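Local coordinates for uncharacterized protein MTH_862 (Methanothermobacter thermautotrophicus, PDB 2R47), which is of unknown function but belongs to an archaeal family of uncharacterized proteins (DUF2124) and forms a two-chain alpha/beta assembly in the crystal, at residues I55-N59 against T60-K64; T71-G74 against V75-G78; G133-L137 against L138-C142. All coordinates share one frame; numbering follows the deposited sequence.

How the contacts relate
The three contacts illustrate short-range turns and exits at strand ends in a mixed sheet, all three touching the second subunit. Contact 1 turns the chain at the end of strand 53-58, and contact 2 closes the hairpin of strands 66-71 and 74-78, the latter an outermost strand. Their centres lie about 18 Å apart, yet they touch where Phe56 CB packs 3.8 Å from Leu77 CD2. Contact 3 leads into the other outermost strand, 142-154; its centre is about 31 Å from that of contact 2, across the chain's centre, and about 20 Å from that of contact 1. The contact 2 residue Tyr73 of the second subunit packs against contact 1. No active site has been assigned.

Contact 1. Residues I55-N59 against T60-K64; sequences IFIPN and TDFSK
The Phe62 ring receives two isoleucines, with Ile55 CD1 at its edge, near the ring plane and 4.2 Å from Phe62 CE1, and Ile57 CD1 approaching CD1 of the same ring obliquely at 4.2 Å. Inside 55-59, the Phe56 ring has Pro58 N over one face, offset toward the rim. These contacts lie beside a type II' beta turn from Pro58 to Asp61, at which strand 53-58 ends and the chain doubles back into a short 3-10 segment, 62-64. Asn59 adopts the positive phi (54°) expected at the second position of this turn, which is closed by Asp61 N donating to Pro58 O over 2.9 Å in a nearly straight bond. Behind the turn, Ile57 CG2, anti to its own backbone N, rests 3.8 Å from the carbonyl carbon of Asp61. Pro58 CG lies 3.7 Å from Lys64 CB, the side chains crossing at about a right angle. Beyond the turn, Phe62 touches Leu109 and Ala113 of helix 103-113, while Tyr73 of the second subunit packs on Phe56 and Pro58 and its hydroxyl is hydrogen-bonded to Lys64 O. Asp61, just before the 3-10 segment, has CG anti to the backbone N (chi1 -166°), and its OD1 accepts a hydrogen bond of 2.7 Å from Ser63 OG on its syn side, tilted 27° out of the carboxylate plane.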
loop_
_atom_site.group_PDB
_atom_site.type_symbol
_atom_site.label_atom_id
_atom_site.label_comp_id
_atom_site.label_asym_id
_atom_site.label_seq_id
_atom_site.Cartn_x
_atom_site.Cartn_y
_atom_site.Cartn_z
ATOM N N ILE A 55 -2.672 -14.169 6.217
ATOM C CA ILE A 55 -1.840 -14.715 5.136
ATOM C C ILE A 55 -2.083 -13.988 3.805
ATOM O O ILE A 55 -3.154 -13.383 3.596
ATOM C CB ILE A 55 -2.088 -16.252 4.897
ATOM C CG1 ILE A 55 -3.504 -16.503 4.354
ATOM C CG2 ILE A 55 -1.866 -17.119 6.206
ATOM C CD1 ILE A 55 -3.803 -18.048 4.055
ATOM N N PHE A 56 -1.098 -14.100 2.893
ATOM C CA PHE A 56 -1.202 -13.488 1.545
ATOM C C PHE A 56 -1.181 -14.639 0.554
ATOM O O PHE A 56 -0.258 -15.470 0.593
ATOM C CB PHE A 56 -0.032 -12.575 1.263
ATOM C CG PHE A 56 -0.008 -12.085 -0.183
ATOM C CD1 PHE A 56 -1.061 -11.276 -0.648
ATOM C CD2 PHE A 56 0.987 -12.489 -1.070
ATOM C CE1 PHE A 56 -1.112 -10.842 -1.971
ATOM C CE2 PHE A 56 0.946 -12.066 -2.412
ATOM C CZ PHE A 56 -0.102 -11.259 -2.859
ATOM N N ILE A 57 -2.193 -14.684 -0.299
ATOM C CA ILE A 57 -2.323 -15.721 -1.314
ATOM C C ILE A 57 -1.995 -15.050 -2.641
ATOM O O ILE A 57 -2.701 -14.143 -3.036
ATOM C CB ILE A 57 -3.768 -16.263 -1.330
ATOM C CG1 ILE A 57 -4.119 -16.951 0.006
ATOM C CG2 ILE A 57 -4.032 -17.185 -2.564
ATOM C CD1 ILE A 57 -5.633 -16.973 0.218
ATOM N N PRO A 58 -0.917 -15.488 -3.312
ATOM C CA PRO A 58 -0.578 -14.905 -4.596
ATOM C C PRO A 58 -1.489 -15.432 -5.713
ATOM O O PRO A 58 -1.614 -16.648 -5.924
ATOM C CB PRO A 58 0.881 -15.323 -4.793
ATOM C CG PRO A 58 0.978 -16.689 -4.135
ATOM C CD PRO A 58 0.055 -16.539 -2.905
ATOM N N ASN A 59 -2.106 -14.502 -6.436
ATOM C CA ASN A 59 -3.069 -14.832 -7.484
ATOM C C ASN A 59 -4.148 -15.725 -6.906
ATOM O O ASN A 59 -4.809 -15.318 -5.990
ATOM C CB ASN A 59 -2.341 -15.437 -8.701
ATOM C CG ASN A 59 -1.409 -14.433 -9.355
ATOM O OD1 ASN A 59 -1.825 -13.332 -9.711
ATOM N ND2 ASN A 59 -0.138 -14.763 -9.417
ATOM N N THR A 60 -4.358 -16.939 -7.442
ATOM C CA THR A 60 -5.346 -17.822 -6.802
ATOM C C THR A 60 -4.652 -19.111 -6.305
ATOM O O THR A 60 -5.275 -20.156 -6.197
ATOM C CB THR A 60 -6.535 -18.146 -7.743
ATOM O OG1 THR A 60 -6.033 -18.756 -8.940
ATOM C CG2 THR A 60 -7.304 -16.868 -8.122
ATOM N N ASP A 61 -3.361 -19.018 -6.014
ATOM C CA ASP A 61 -2.592 -20.184 -5.609
ATOM C C ASP A 61 -2.455 -20.287 -4.098
ATOM O O ASP A 61 -1.448 -19.896 -3.540
ATOM C CB ASP A 61 -1.212 -20.168 -6.251
ATOM C CG ASP A 61 -0.507 -21.502 -6.141
ATOM O OD1 ASP A 61 -1.036 -22.437 -5.479
ATOM O OD2 ASP A 61 0.568 -21.618 -6.748
ATOM N N PHE A 62 -3.438 -20.932 -3.483
ATOM C CA PHE A 62 -3.488 -21.149 -2.041
ATOM C C PHE A 62 -2.274 -21.903 -1.507
ATOM O O PHE A 62 -1.779 -21.623 -0.424
ATOM C CB PHE A 62 -4.788 -21.895 -1.785
ATOM C CG PHE A 62 -5.118 -22.111 -0.371
ATOM C CD1 PHE A 62 -5.025 -21.069 0.559
ATOM C CD2 PHE A 62 -5.610 -23.366 0.044
ATOM C CE1 PHE A 62 -5.395 -21.269 1.899
ATOM C CE2 PHE A 62 -5.977 -23.578 1.392
ATOM C CZ PHE A 62 -5.845 -22.533 2.313
ATOM N N SER A 63 -1.776 -22.870 -2.283
ATOM C CA SER A 63 -0.606 -23.646 -1.882
ATOM C C SER A 63 0.653 -22.805 -1.694
ATOM O O SER A 63 1.548 -23.225 -0.941
ATOM C CB SER A 63 -0.348 -24.805 -2.870
ATOM O OG SER A 63 0.258 -24.327 -4.077
ATOM N N LYS A 64 0.702 -21.622 -2.334
ATOM C CA LYS A 64 1.844 -20.705 -2.197
ATOM C C LYS A 64 1.589 -19.577 -1.166
ATOM O O LYS A 64 2.391 -18.647 -1.035
ATOM C CB LYS A 64 2.235 -20.096 -3.558
ATOM C CG LYS A 64 3.046 -21.045 -4.507
ATOM C CD LYS A 64 4.476 -21.327 -3.996
ATOM C CE LYS A 64 5.420 -20.112 -4.110
ATOM N NZ LYS A 64 6.436 -20.029 -2.991
#

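Contact 2. Residues T71-G74 against V75-G78; sequences TEYG and VELG
A beta hairpin with a two-residue loop joins strands 66-71 and 74-78, and the side chains of Thr71 and Glu76 meet across its end. Glu72 and Tyr73 occupy the corners of a type I turn from Thr71 to Gly74, whose end residues exchange both backbone bonds: Thr71 N gives to Gly74 O at 2.6 Å and Gly74 N gives to Thr71 O at 3.2 Å. The threonine hydroxyl serves twice. Thr71 OG1 accepts from Tyr73 N at 3.0 Å, which makes an ST turn, and it also donates to Glu76 OE2 over a very short 2.5 Å. With chi1 at 74°, OG1 sits between its own backbone N and carbonyl carbon and can meet both partners, while Thr71 CG2 lies 3.9 Å from Glu76 CG. Glu76 reaches the turn by an extended run beyond CG, crossing the threonine side chain at about a right angle. Glu76 OE2 also comes within 3.6 Å of Tyr73 CB, and the carboxylate stands almost perpendicular to the tyrosine ring, their planes 82° apart. The phenol points on to the second subunit, its partner there being Lys64 O; Tyr73 O is bonded to Thr39 OG1 of that chain. Gly74 takes a positive phi of 121° at the start of the returning strand. Because one hydroxyl couples a main-chain amide to a carboxylate, the hairpin end is held by side chains as well as by its ladder, and OE2, as acceptor from the hydroxyl, would be compatible with an ionised Glu76.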
loop_
_atom_site.group_PDB
_atom_site.type_symbol
_atom_site.label_atom_id
_atom_site.label_comp_id
_atom_site.label_asym_id
_atom_site.label_seq_id
_atom_site.Cartn_x
_atom_site.Cartn_y
_atom_site.Cartn_z
ATOM N N THR A 71 7.155 -7.349 11.741
ATOM C CA THR A 71 8.558 -7.247 12.137
ATOM C C THR A 71 8.849 -5.796 12.547
ATOM O O THR A 71 7.962 -4.959 12.480
ATOM C CB THR A 71 9.495 -7.667 10.969
ATOM O OG1 THR A 71 9.525 -6.630 9.969
ATOM C CG2 THR A 71 9.003 -8.957 10.292
ATOM N N GLU A 72 10.098 -5.460 12.898
ATOM C CA GLU A 72 10.410 -4.028 13.097
ATOM C C GLU A 72 10.288 -3.146 11.846
ATOM O O GLU A 72 10.332 -1.885 11.940
ATOM C CB GLU A 72 11.781 -3.826 13.721
ATOM C CG GLU A 72 12.899 -3.821 12.739
ATOM C CD GLU A 72 14.260 -3.552 13.381
ATOM O OE1 GLU A 72 14.604 -2.370 13.683
ATOM O OE2 GLU A 72 14.989 -4.545 13.551
ATOM N N TYR A 73 10.126 -3.787 10.688
ATOM C CA TYR A 73 9.950 -3.048 9.437
ATOM C C TYR A 73 8.492 -2.907 8.963
ATOM O O TYR A 73 8.207 -2.165 7.981
ATOM C CB TYR A 73 10.803 -3.688 8.335
ATOM C CG TYR A 73 12.318 -3.432 8.502
ATOM C CD1 TYR A 73 12.942 -2.342 7.892
ATOM C CD2 TYR A 73 13.108 -4.288 9.267
ATOM C CE1 TYR A 73 14.346 -2.107 8.043
ATOM C CE2 TYR A 73 14.465 -4.051 9.450
ATOM C CZ TYR A 73 15.085 -2.964 8.837
ATOM O OH TYR A 73 16.441 -2.782 9.027
ATOM N N GLY A 74 7.566 -3.557 9.663
ATOM C CA GLY A 74 6.175 -3.558 9.265
ATOM C C GLY A 74 5.795 -5.008 9.049
ATOM O O GLY A 74 6.327 -5.903 9.716
ATOM N N VAL A 75 4.870 -5.241 8.133
ATOM C CA VAL A 75 4.421 -6.577 7.806
ATOM C C VAL A 75 5.268 -7.119 6.681
ATOM O O VAL A 75 5.418 -6.443 5.644
ATOM C CB VAL A 75 2.933 -6.551 7.378
ATOM C CG1 VAL A 75 2.463 -7.942 6.971
ATOM C CG2 VAL A 75 2.100 -6.028 8.536
ATOM N N GLU A 76 5.854 -8.294 6.899
ATOM C CA GLU A 76 6.641 -8.956 5.888
ATOM C C GLU A 76 6.090 -10.360 5.669
ATOM O O GLU A 76 5.408 -10.909 6.528
ATOM C CB GLU A 76 8.130 -9.040 6.292
ATOM C CG GLU A 76 8.770 -7.652 6.582
ATOM C CD GLU A 76 10.257 -7.748 6.827
ATOM O OE1 GLU A 76 10.974 -8.242 5.929
ATOM O OE2 GLU A 76 10.730 -7.295 7.890
ATOM N N LEU A 77 6.436 -10.942 4.525
ATOM C CA LEU A 77 6.028 -12.305 4.202
ATOM C C LEU A 77 6.889 -13.314 4.936
ATOM O O LEU A 77 8.101 -13.160 5.013
ATOM C CB LEU A 77 6.048 -12.510 2.694
ATOM C CG LEU A 77 5.016 -11.721 1.887
ATOM C CD1 LEU A 77 5.348 -11.805 0.404
ATOM C CD2 LEU A 77 3.632 -12.287 2.125
ATOM N N GLY A 78 6.239 -14.317 5.524
ATOM C CA GLY A 78 6.894 -15.301 6.361
ATOM C C GLY A 78 6.884 -16.670 5.685
ATOM O O GLY A 78 7.009 -16.762 4.463
#

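Contact 3. Residues G133-L137 against L138-C142; sequences GWYEL and LDFDC
Trp134, the first residue of the single-turn helix 134-137, and Leu138, the first beyond it, lie side by side and point the same way. Gly133 is at once the N-cap of this helix and the close of the preceding one by a Schellman motif, so two short helices meet in one glycine. The turn is finished by Leu138 N, which donates to Trp134 O at 2.9 Å, with the donor tilted 32° from the carbonyl plane. Leu138 then leaves helical geometry, and the chain runs on toward strand 142-154, which pairs with a strand of the second subunit in an antiparallel ladder.

Both side chains of the first pair place CG anti to the carbonyl carbon and beside the backbone N, chi1 -78° in Trp134 and -60° in Leu138. With these torsions they lie abreast, and Leu138 CD1 comes obliquely to the six-membered part of the indole, 3.6 Å from Trp134 CE3. Phe140 turns back on the helix from two residues further along. Phe140 CE2 comes obliquely to 3.9 Å from Trp134 O and lies 4.2 Å from Trp134 CB, and Phe140 CD2 lies 3.9 Å from Tyr135 CD1. The side chains of Tyr135 and Phe140 cross at about a right angle; although Tyr135 leaves its backbone pointing away, the ring swings back to make this touch. Phe129 meets the rings of both Trp134 and Phe140, while Ile103 and Val106 of helix 103-113 touch the indole. On the other branch of Leu138, CD2 lies 3.7 Å from Leu137 O, the carbonyl oxygen of the last helical residue.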
loop_
_atom_site.group_PDB
_atom_site.type_symbol
_atom_site.label_atom_id
_atom_site.label_comp_id
_atom_site.label_asym_id
_atom_site.label_seq_id
_atom_site.Cartn_x
_atom_site.Cartn_y
_atom_site.Cartn_z
ATOM N N GLY A 133 -17.917 -6.945 -13.429
ATOM C CA GLY A 133 -19.090 -7.824 -13.383
ATOM C C GLY A 133 -19.105 -8.754 -12.170
ATOM O O GLY A 133 -19.997 -9.616 -12.047
ATOM N N TRP A 134 -18.139 -8.581 -11.248
ATOM C CA TRP A 134 -17.917 -9.594 -10.214
ATOM C C TRP A 134 -18.992 -9.627 -9.138
ATOM O O TRP A 134 -19.095 -10.629 -8.418
ATOM C CB TRP A 134 -16.495 -9.553 -9.609
ATOM C CG TRP A 134 -15.436 -10.181 -10.474
ATOM C CD1 TRP A 134 -15.480 -10.353 -11.832
ATOM C CD2 TRP A 134 -14.184 -10.728 -10.048
ATOM N NE1 TRP A 134 -14.345 -10.947 -12.275
ATOM C CE2 TRP A 134 -13.523 -11.193 -11.204
ATOM C CE3 TRP A 134 -13.548 -10.851 -8.807
ATOM C CZ2 TRP A 134 -12.245 -11.768 -11.163
ATOM C CZ3 TRP A 134 -12.279 -11.462 -8.760
ATOM C CH2 TRP A 134 -11.647 -11.892 -9.925
ATOM N N TYR A 135 -19.816 -8.576 -9.029
ATOM C CA TYR A 135 -20.909 -8.628 -8.042
ATOM C C TYR A 135 -21.964 -9.618 -8.495
ATOM O O TYR A 135 -22.688 -10.173 -7.670
ATOM C CB TYR A 135 -21.582 -7.266 -7.815
ATOM C CG TYR A 135 -20.753 -6.198 -7.102
ATOM C CD1 TYR A 135 -19.482 -6.480 -6.581
ATOM C CD2 TYR A 135 -21.273 -4.910 -6.930
ATOM C CE1 TYR A 135 -18.733 -5.483 -5.922
ATOM C CE2 TYR A 135 -20.551 -3.927 -6.250
ATOM C CZ TYR A 135 -19.273 -4.219 -5.770
ATOM O OH TYR A 135 -18.569 -3.232 -5.113
ATOM N N GLU A 136 -22.061 -9.823 -9.816
ATOM C CA GLU A 136 -23.007 -10.808 -10.366
ATOM C C GLU A 136 -22.424 -12.221 -10.429
ATOM O O GLU A 136 -23.170 -13.186 -10.394
ATOM C CB GLU A 136 -23.560 -10.346 -11.716
ATOM C CG GLU A 136 -24.233 -8.981 -11.609
ATOM C CD GLU A 136 -25.161 -8.676 -12.773
ATOM O OE1 GLU A 136 -25.734 -9.629 -13.350
ATOM O OE2 GLU A 136 -25.333 -7.480 -13.100
ATOM N N LEU A 137 -21.101 -12.332 -10.489
ATOM C CA LEU A 137 -20.420 -13.611 -10.673
ATOM C C LEU A 137 -20.056 -14.259 -9.360
ATOM O O LEU A 137 -19.925 -15.469 -9.318
ATOM C CB LEU A 137 -19.143 -13.464 -11.527
ATOM C CG LEU A 137 -19.281 -12.784 -12.908
ATOM C CD1 LEU A 137 -17.964 -12.877 -13.583
ATOM C CD2 LEU A 137 -20.335 -13.432 -13.739
ATOM N N LEU A 138 -19.839 -13.443 -8.314
ATOM C CA LEU A 138 -19.441 -13.922 -6.953
ATOM C C LEU A 138 -20.458 -13.454 -5.905
ATOM O O LEU A 138 -21.129 -12.475 -6.112
ATOM C CB LEU A 138 -18.066 -13.375 -6.557
ATOM C CG LEU A 138 -16.850 -13.712 -7.403
ATOM C CD1 LEU A 138 -15.567 -13.094 -6.860
ATOM C CD2 LEU A 138 -16.709 -15.239 -7.498
ATOM N N ASP A 139 -20.566 -14.143 -4.778
ATOM C CA ASP A 139 -21.466 -13.731 -3.708
ATOM C C ASP A 139 -20.631 -13.055 -2.603
ATOM O O ASP A 139 -20.267 -13.711 -1.601
ATOM C CB ASP A 139 -22.211 -14.961 -3.167
ATOM C CG ASP A 139 -23.154 -14.632 -2.014
ATOM O OD1 ASP A 139 -23.595 -13.487 -1.891
ATOM O OD2 ASP A 139 -23.465 -15.540 -1.219
ATOM N N PHE A 140 -20.279 -11.785 -2.803
ATOM C CA PHE A 140 -19.539 -11.047 -1.751
ATOM C C PHE A 140 -20.431 -10.787 -0.529
ATOM O O PHE A 140 -21.588 -10.352 -0.682
ATOM C CB PHE A 140 -19.035 -9.687 -2.272
ATOM C CG PHE A 140 -17.860 -9.776 -3.163
ATOM C CD1 PHE A 140 -16.594 -10.050 -2.647
ATOM C CD2 PHE A 140 -17.994 -9.478 -4.532
ATOM C CE1 PHE A 140 -15.452 -10.091 -3.498
ATOM C CE2 PHE A 140 -16.887 -9.507 -5.381
ATOM C CZ PHE A 140 -15.606 -9.820 -4.869
ATOM N N ASP A 141 -19.882 -11.010 0.672
ATOM C CA ASP A 141 -20.550 -10.546 1.876
ATOM C C ASP A 141 -20.324 -9.074 2.159
ATOM O O ASP A 141 -21.193 -8.400 2.691
ATOM C CB ASP A 141 -20.147 -11.392 3.094
ATOM C CG ASP A 141 -20.559 -12.846 2.931
ATOM O OD1 ASP A 141 -21.773 -13.117 2.863
ATOM O OD2 ASP A 141 -19.678 -13.712 2.825
ATOM N N CYS A 142 -19.145 -8.549 1.799
ATOM C CA CYS A 142 -18.869 -7.142 2.077
ATOM C C CYS A 142 -17.814 -6.702 1.070
ATOM O O CYS A 142 -16.887 -7.460 0.810
ATOM C CB CYS A 142 -18.329 -6.948 3.536
ATOM S SG CYS A 142 -17.661 -5.278 3.944
#